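Local coordinates for protein alkaline phosphatase (Thermus thermophilus, PDB 7KWD) that probably hydrolyses phosphate monoesters as a homodimeric alkaline phosphatase that uses two zinc ions and one magnesium ion, at residues 373-378 with 421-426; 393-398 with 409-414; 263-268 with 301-306. All coordinates share one frame; numbering follows the deposited sequence.

Following the chain from the N terminus, contact 3 comes first. It closes a mostly helical loop of 32 residues, bringing the end of helix 283-306 back onto the start of strand 265-271. Contact 1 then opens after helix 362-373 and closes just before strand 426-428. Contact 2 lies wholly within that second loop, where 393-398 folds back on the end of helix 406-412. Contacts 1 and 2 touch each other: Arg423 reaches Val414 O at the helix exit. Contact 1 ties the loop after helix 362-373 to the approach to strand 426-428; contact 2 lies at the dimer interface. Contact 3 sits across the chain's centre, about 42 Å from contact 1 between centres.

Contact 1 (373-378 with 421-426); sequences KGVDLE and PDRPNI
The loop between helices 362-373 and 379-391 is held by Arg423, which reaches into it from the loop leading to strand 426-428. The arginine chain runs extended from CG to NE and crosses Val375 and Leu377 at about a right angle. Its NH2 donates to Asp376 O at 3.1 Å, with an N-H...O angle of 154°. The acceptor lies almost in the guanidinium plane. Seen from the carbonyl, however, the donor stands above the peptide plane, 44° out of it. A water extends the grip. It accepts from Arg423 NE at 3.1 Å and from Asp376 N at 2.9 Å, so both the N-H and the C=O of Asp376 are engaged.

Apolar groups pack against the same guanidinium. Leu377 CD2 lies over one face, 3.9 Å from Arg423 NH2. Val375 CG1, placed anti to its backbone N (chi1 161°), comes in obliquely, 3.8 Å from Arg423 NE.

Beyond the two loops, NH2 also forms a salt bridge with Glu381 OE1, which in turn accepts from the N-H of Glu378, the N-cap of helix 379-391. Arg423 NH1 bonds to Val414 O. A leucine in place of Arg423 would probably leave Asp376 O without this donor and Glu381 without its positive partner, and take one of the water's two donors.

The chemistry is that of a buried charge satisfied on several sides: a carboxylate offsets it, while backbone oxygens and a water take up its N-H groups, so the guanidinium is likely to be fixed in rotation.

Contact 2 (393-398 with 409-414); sequences VYWPEG and MAWAMV
Trp395 and Pro396 meet Trp411 through a type VI turn, whose cis peptide bond joins Trp395 to Pro396. The turn lies in the loop after helix 379-391 and packs on Trp411 in the last turn of helix 406-412.

Trp395 comes first. Its indole swings anti to the backbone nitrogen (chi1 -163°), which carries the six-membered ring toward the helix. Trp395 CE3 then rests 4.1 Å from Trp411 CB. The backbone of the same residue also approaches, with Trp395 O 3.9 Å from Trp411 CB. The two tryptophan side chains cross at about a right angle, and their contact is between an indole rim atom and a methylene, not between rings.

Pro396 follows. The cis bond folds its ring back beside the preceding indole, and Pro396 CB stands 4.2 Å above the plane of the Trp395 ring, over its centre. The other side of the proline works on Trp411. Here Pro396 CD sits over one face of the five-membered ring, 3.5 Å from its centroid and only 13° off the normal. This is a CH-pi contact, made by a CH2 next to the proline nitrogen, where the hydrogens are somewhat polarised.

The carboxylate of Glu397 bonds to backbone N-H groups further along its loop. Glu397 also packs on Trp411 of the second subunit, while Trp395 packs on Pro396 of that subunit. Arg400 of the second subunit makes a cation-pi contact with Trp411. The cis-proline turn is therefore part of the dimer interface.

Trp411 NE1 is satisfied by Gln401 OE1, and Pro396 CG lies 4.0 Å from that same NE1, while Pro396 CD approaches Trp411 CD1 to 3.4 Å.

Contact 3 (263-268 with 301-306); sequences GGFVLQ and TAFVDR
Phe265 and Phe303 are brought together by two different first torsions. In Phe265, chi1 is 74°, so CG stands in the crowded position between the backbone nitrogen and the carbonyl carbon. In Phe303, on the helix, CG lies anti to the nitrogen (chi1 -175°). The two side chains approach from opposite directions and meet at their far ends.

Each ring offers its outer carbons. Phe265 CZ lies 3.9 Å from Phe303 CE1, and Phe265 CE1 lies 4.0 Å from Phe303 CZ. The other two pairings, Phe265 CE1 with Phe303 CE1 and Phe265 CZ with Phe303 CZ, are both 4.1 Å. The four distances are nearly equal, so the CE1-CZ bond of one ring meets the same bond of the other and no single atom carries the touch. Phe303 CE1 is at the edge of the Phe265 ring, close to its plane. The ring planes are turned 68° against each other, and the centroids are 6.0 Å apart. This pair is the whole contact between the two segments. It is small and purely apolar, and rests on van der Waals contact between buried carbons.

The pair belongs to the helix-on-sheet layering of the alkaline phosphatase fold. Strand 265-271 runs parallel to 40-46 and 135-140, both of which pair with it. Leu258 of helix 247-259 packs on Phe265, and Leu255 and Ala259 of that helix pack on Phe303. Phe303 also touches Thr310, at the start of strand 310-325, while the side chain of Val266 touches Phe126 and Ala129 of helix 125-131.

Contact 1 (373-378 with 421-426)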
# COMPACT_ATOMS: atom_id res chain seq x y z
N LYS A 373 11.29 -14.36 -19.46
CA LYS A 373 11.57 -13.37 -18.43
C LYS A 373 12.88 -12.60 -18.60
O LYS A 373 13.09 -11.65 -17.86
CB LYS A 373 11.58 -14.06 -17.05
CG LYS A 373 10.20 -14.62 -16.65
CD LYS A 373 9.15 -13.50 -16.55
CE LYS A 373 7.88 -13.96 -15.81
NZ LYS A 373 6.72 -13.09 -16.19
N GLY A 374 13.72 -12.95 -19.57
CA GLY A 374 15.02 -12.33 -19.68
C GLY A 374 15.96 -12.63 -18.52
O GLY A 374 16.79 -11.80 -18.17
N VAL A 375 15.82 -13.80 -17.91
CA VAL A 375 16.51 -14.17 -16.69
C VAL A 375 17.37 -15.40 -16.97
O VAL A 375 16.93 -16.32 -17.67
CB VAL A 375 15.51 -14.47 -15.54
CG1 VAL A 375 16.15 -15.28 -14.40
CG2 VAL A 375 14.92 -13.17 -14.99
N ASP A 376 18.58 -15.42 -16.40
CA ASP A 376 19.53 -16.53 -16.55
C ASP A 376 19.62 -17.22 -15.20
O ASP A 376 20.35 -16.77 -14.30
CB ASP A 376 20.90 -16.04 -17.01
CG ASP A 376 20.88 -15.52 -18.44
OD1 ASP A 376 20.26 -16.18 -19.31
OD2 ASP A 376 21.48 -14.45 -18.69
N LEU A 377 18.87 -18.30 -15.05
CA LEU A 377 18.80 -19.02 -13.79
C LEU A 377 20.04 -19.87 -13.55
O LEU A 377 20.61 -20.46 -14.47
CB LEU A 377 17.57 -19.93 -13.79
CG LEU A 377 16.22 -19.29 -13.48
CD1 LEU A 377 15.14 -20.38 -13.50
CD2 LEU A 377 16.24 -18.58 -12.14
N GLU A 378 20.45 -19.94 -12.29
CA GLU A 378 21.40 -20.93 -11.84
C GLU A 378 20.76 -22.31 -11.83
O GLU A 378 19.53 -22.46 -11.72
CB GLU A 378 21.90 -20.59 -10.44
CG GLU A 378 22.76 -19.34 -10.33
CD GLU A 378 23.05 -18.97 -8.88
OE1 GLU A 378 23.13 -19.90 -8.05
OE2 GLU A 378 23.19 -17.76 -8.57
N PRO A 421 20.54 -4.42 -9.20
CA PRO A 421 19.68 -5.57 -9.53
C PRO A 421 20.04 -6.19 -10.87
O PRO A 421 20.13 -5.50 -11.90
CB PRO A 421 18.26 -4.96 -9.55
CG PRO A 421 18.31 -3.94 -8.47
CD PRO A 421 19.77 -3.36 -8.51
N ASP A 422 20.29 -7.50 -10.84
CA ASP A 422 20.39 -8.30 -12.05
C ASP A 422 19.06 -8.87 -12.47
O ASP A 422 18.88 -9.24 -13.64
CB ASP A 422 21.39 -9.45 -11.86
CG ASP A 422 21.06 -10.35 -10.66
OD1 ASP A 422 20.59 -9.85 -9.61
OD2 ASP A 422 21.30 -11.57 -10.79
N ARG A 423 18.12 -8.97 -11.54
CA ARG A 423 16.74 -9.36 -11.78
C ARG A 423 15.87 -8.41 -10.98
O ARG A 423 16.36 -7.75 -10.04
CB ARG A 423 16.50 -10.82 -11.39
CG ARG A 423 17.61 -11.74 -11.88
CD ARG A 423 17.63 -12.94 -11.00
NE ARG A 423 18.36 -14.05 -11.58
CZ ARG A 423 18.54 -15.20 -10.95
NH1 ARG A 423 18.07 -15.35 -9.72
NH2 ARG A 423 19.21 -16.19 -11.53
N PRO A 424 14.59 -8.29 -11.31
CA PRO A 424 13.78 -7.22 -10.73
C PRO A 424 13.80 -7.24 -9.21
O PRO A 424 13.52 -8.26 -8.59
CB PRO A 424 12.37 -7.49 -11.28
CG PRO A 424 12.60 -8.19 -12.59
CD PRO A 424 13.84 -9.07 -12.33
N ASN A 425 14.15 -6.08 -8.61
CA ASN A 425 14.01 -5.84 -7.18
C ASN A 425 12.55 -5.53 -6.80
O ASN A 425 12.24 -4.50 -6.19
CB ASN A 425 14.94 -4.71 -6.75
CG ASN A 425 14.81 -3.48 -7.60
OD1 ASN A 425 14.95 -3.53 -8.82
ND2 ASN A 425 14.54 -2.35 -6.96
N ILE A 426 11.67 -6.48 -7.13
CA ILE A 426 10.26 -6.48 -6.73
C ILE A 426 10.02 -7.74 -5.90
O ILE A 426 10.22 -8.86 -6.38
CB ILE A 426 9.32 -6.43 -7.94
CG1 ILE A 426 9.73 -5.31 -8.89
CG2 ILE A 426 7.87 -6.22 -7.50
CD1 ILE A 426 9.19 -5.41 -10.28
O HOH W 1 19.36 -13.38 -14.49

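Contact 2 (393-398 with 409-414)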
# COMPACT_ATOMS: atom_id res chain seq x y z
N VAL A 393 7.15 -29.66 -4.16
CA VAL A 393 8.09 -29.19 -3.16
C VAL A 393 8.38 -27.72 -3.44
O VAL A 393 8.91 -27.38 -4.51
CB VAL A 393 9.37 -30.01 -3.15
CG1 VAL A 393 10.34 -29.39 -2.21
CG2 VAL A 393 9.06 -31.46 -2.77
N TYR A 394 8.02 -26.86 -2.49
CA TYR A 394 7.97 -25.42 -2.71
C TYR A 394 9.11 -24.76 -1.95
O TYR A 394 9.54 -25.24 -0.90
CB TYR A 394 6.61 -24.88 -2.28
CG TYR A 394 5.46 -25.60 -2.95
CD1 TYR A 394 5.48 -25.82 -4.32
CD2 TYR A 394 4.38 -26.07 -2.23
CE1 TYR A 394 4.46 -26.48 -4.96
CE2 TYR A 394 3.33 -26.74 -2.87
CZ TYR A 394 3.39 -26.94 -4.23
OH TYR A 394 2.38 -27.58 -4.89
N TRP A 395 9.60 -23.65 -2.49
CA TRP A 395 10.67 -22.91 -1.85
C TRP A 395 10.40 -21.41 -1.90
O TRP A 395 10.02 -20.88 -2.94
CB TRP A 395 12.02 -23.20 -2.53
CG TRP A 395 13.16 -22.81 -1.69
CD1 TRP A 395 13.71 -23.54 -0.67
CD2 TRP A 395 13.88 -21.58 -1.74
NE1 TRP A 395 14.74 -22.83 -0.10
CE2 TRP A 395 14.87 -21.63 -0.74
CE3 TRP A 395 13.80 -20.45 -2.55
CZ2 TRP A 395 15.77 -20.59 -0.53
CZ3 TRP A 395 14.69 -19.42 -2.35
CH2 TRP A 395 15.66 -19.50 -1.35
N PRO A 396 10.62 -20.71 -0.78
CA PRO A 396 11.08 -21.24 0.51
C PRO A 396 10.02 -22.03 1.26
O PRO A 396 10.34 -22.83 2.14
CB PRO A 396 11.44 -19.97 1.30
CG PRO A 396 10.68 -18.90 0.64
CD PRO A 396 10.67 -19.24 -0.80
N GLU A 397 8.76 -21.81 0.93
CA GLU A 397 7.67 -22.51 1.60
C GLU A 397 6.39 -22.19 0.83
O GLU A 397 6.41 -21.58 -0.24
CB GLU A 397 7.58 -22.13 3.07
CG GLU A 397 7.48 -20.64 3.39
CD GLU A 397 6.08 -20.14 3.20
OE1 GLU A 397 5.14 -20.64 3.89
OE2 GLU A 397 5.90 -19.29 2.33
N GLY A 398 5.27 -22.68 1.37
CA GLY A 398 4.05 -22.65 0.58
C GLY A 398 2.82 -22.24 1.36
O GLY A 398 1.70 -22.50 0.92
N MET A 409 8.59 -20.06 -8.48
CA MET A 409 9.16 -19.45 -9.68
C MET A 409 9.65 -18.03 -9.39
O MET A 409 10.74 -17.64 -9.82
CB MET A 409 8.12 -19.47 -10.80
CG MET A 409 7.82 -20.89 -11.30
SD MET A 409 6.46 -21.03 -12.45
CE MET A 409 7.22 -20.42 -13.97
N ALA A 410 8.87 -17.26 -8.64
CA ALA A 410 9.26 -15.88 -8.39
C ALA A 410 10.53 -15.83 -7.56
O ALA A 410 11.46 -15.09 -7.88
CB ALA A 410 8.13 -15.13 -7.69
N TRP A 411 10.60 -16.67 -6.53
CA TRP A 411 11.80 -16.74 -5.71
C TRP A 411 12.98 -17.30 -6.48
O TRP A 411 14.12 -16.93 -6.21
CB TRP A 411 11.53 -17.58 -4.46
CG TRP A 411 10.92 -16.81 -3.35
CD1 TRP A 411 9.61 -16.81 -2.95
CD2 TRP A 411 11.61 -15.92 -2.45
NE1 TRP A 411 9.44 -15.98 -1.87
CE2 TRP A 411 10.65 -15.42 -1.56
CE3 TRP A 411 12.93 -15.50 -2.33
CZ2 TRP A 411 10.99 -14.52 -0.55
CZ3 TRP A 411 13.26 -14.61 -1.34
CH2 TRP A 411 12.29 -14.12 -0.47
N ALA A 412 12.72 -18.18 -7.44
CA ALA A 412 13.81 -18.71 -8.26
C ALA A 412 14.51 -17.61 -9.05
O ALA A 412 15.71 -17.71 -9.32
CB ALA A 412 13.26 -19.80 -9.19
N MET A 413 13.79 -16.53 -9.40
CA MET A 413 14.37 -15.42 -10.15
C MET A 413 14.57 -14.18 -9.29
O MET A 413 14.48 -13.05 -9.78
CB MET A 413 13.53 -15.10 -11.38
CG MET A 413 12.14 -14.56 -11.10
SD MET A 413 11.27 -14.30 -12.67
CE MET A 413 11.88 -12.72 -13.18
N VAL A 414 14.86 -14.37 -8.00
CA VAL A 414 15.10 -13.26 -7.11
C VAL A 414 16.40 -12.56 -7.49
O VAL A 414 17.33 -13.17 -8.02
CB VAL A 414 15.13 -13.76 -5.65
CG1 VAL A 414 16.29 -14.72 -5.46
CG2 VAL A 414 15.28 -12.65 -4.66

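Contact 3 (263-268 with 301-306)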
# COMPACT_ATOMS: atom_id res chain seq x y z
N GLY A 263 -33.40 3.98 -21.80
CA GLY A 263 -33.43 4.09 -20.35
C GLY A 263 -32.09 4.27 -19.65
O GLY A 263 -32.07 4.36 -18.42
N GLY A 264 -30.99 4.38 -20.37
CA GLY A 264 -29.71 4.50 -19.72
C GLY A 264 -29.15 3.13 -19.38
O GLY A 264 -29.77 2.09 -19.65
N PHE A 265 -27.95 3.13 -18.80
CA PHE A 265 -27.26 1.86 -18.60
C PHE A 265 -26.31 1.87 -17.42
O PHE A 265 -25.89 2.93 -16.93
CB PHE A 265 -26.46 1.49 -19.87
CG PHE A 265 -25.20 2.31 -20.06
CD1 PHE A 265 -25.23 3.45 -20.85
CD2 PHE A 265 -23.99 1.91 -19.47
CE1 PHE A 265 -24.07 4.21 -21.03
CE2 PHE A 265 -22.83 2.65 -19.65
CZ PHE A 265 -22.88 3.81 -20.46
N VAL A 266 -25.97 0.66 -16.98
CA VAL A 266 -24.91 0.42 -16.01
C VAL A 266 -23.95 -0.61 -16.61
O VAL A 266 -24.37 -1.54 -17.30
CB VAL A 266 -25.46 -0.07 -14.65
CG1 VAL A 266 -26.39 1.01 -14.05
CG2 VAL A 266 -26.20 -1.40 -14.79
N LEU A 267 -22.67 -0.43 -16.35
CA LEU A 267 -21.62 -1.27 -16.90
C LEU A 267 -20.61 -1.52 -15.80
O LEU A 267 -20.20 -0.59 -15.11
CB LEU A 267 -20.95 -0.59 -18.09
CG LEU A 267 -19.61 -1.09 -18.60
CD1 LEU A 267 -19.83 -2.53 -19.07
CD2 LEU A 267 -19.08 -0.19 -19.74
N GLN A 268 -20.24 -2.78 -15.63
CA GLN A 268 -19.05 -3.12 -14.86
C GLN A 268 -17.97 -3.54 -15.85
O GLN A 268 -18.21 -4.38 -16.73
CB GLN A 268 -19.31 -4.24 -13.86
CG GLN A 268 -18.09 -4.48 -12.94
CD GLN A 268 -18.12 -5.79 -12.16
OE1 GLN A 268 -17.51 -6.77 -12.56
NE2 GLN A 268 -18.80 -5.78 -11.02
N THR A 301 -12.97 7.47 -19.89
CA THR A 301 -13.03 8.89 -19.57
C THR A 301 -13.45 9.69 -20.80
O THR A 301 -14.26 10.62 -20.70
CB THR A 301 -11.70 9.39 -19.02
OG1 THR A 301 -10.63 9.13 -19.93
CG2 THR A 301 -11.41 8.75 -17.70
N ALA A 302 -12.97 9.31 -21.97
CA ALA A 302 -13.40 10.01 -23.18
C ALA A 302 -14.90 9.85 -23.38
O ALA A 302 -15.58 10.80 -23.77
CB ALA A 302 -12.62 9.51 -24.39
N PHE A 303 -15.45 8.67 -23.08
CA PHE A 303 -16.91 8.52 -23.10
C PHE A 303 -17.59 9.45 -22.09
O PHE A 303 -18.59 10.11 -22.40
CB PHE A 303 -17.31 7.07 -22.84
CG PHE A 303 -18.80 6.84 -22.97
CD1 PHE A 303 -19.64 7.00 -21.88
CD2 PHE A 303 -19.37 6.51 -24.19
CE1 PHE A 303 -21.00 6.82 -21.99
CE2 PHE A 303 -20.73 6.32 -24.31
CZ PHE A 303 -21.55 6.49 -23.20
N VAL A 304 -17.08 9.52 -20.86
CA VAL A 304 -17.73 10.39 -19.87
C VAL A 304 -17.65 11.85 -20.31
O VAL A 304 -18.60 12.61 -20.13
CB VAL A 304 -17.12 10.17 -18.48
CG1 VAL A 304 -17.71 11.13 -17.47
CG2 VAL A 304 -17.38 8.73 -18.02
N ASP A 305 -16.50 12.26 -20.87
CA ASP A 305 -16.34 13.61 -21.39
C ASP A 305 -17.44 13.94 -22.39
O ASP A 305 -18.02 15.02 -22.35
CB ASP A 305 -14.97 13.77 -22.06
CG ASP A 305 -13.80 13.66 -21.09
OD1 ASP A 305 -14.00 13.77 -19.87
OD2 ASP A 305 -12.68 13.42 -21.56
N ARG A 306 -17.74 13.01 -23.29
CA ARG A 306 -18.81 13.23 -24.25
C ARG A 306 -20.19 13.04 -23.66
O ARG A 306 -21.16 13.46 -24.30
CB ARG A 306 -18.63 12.30 -25.46
CG ARG A 306 -17.26 12.47 -26.17
CD ARG A 306 -17.11 11.59 -27.41
NE ARG A 306 -17.62 10.22 -27.24
CZ ARG A 306 -16.88 9.13 -26.99
NH1 ARG A 306 -15.56 9.21 -26.86
NH2 ARG A 306 -17.47 7.95 -26.86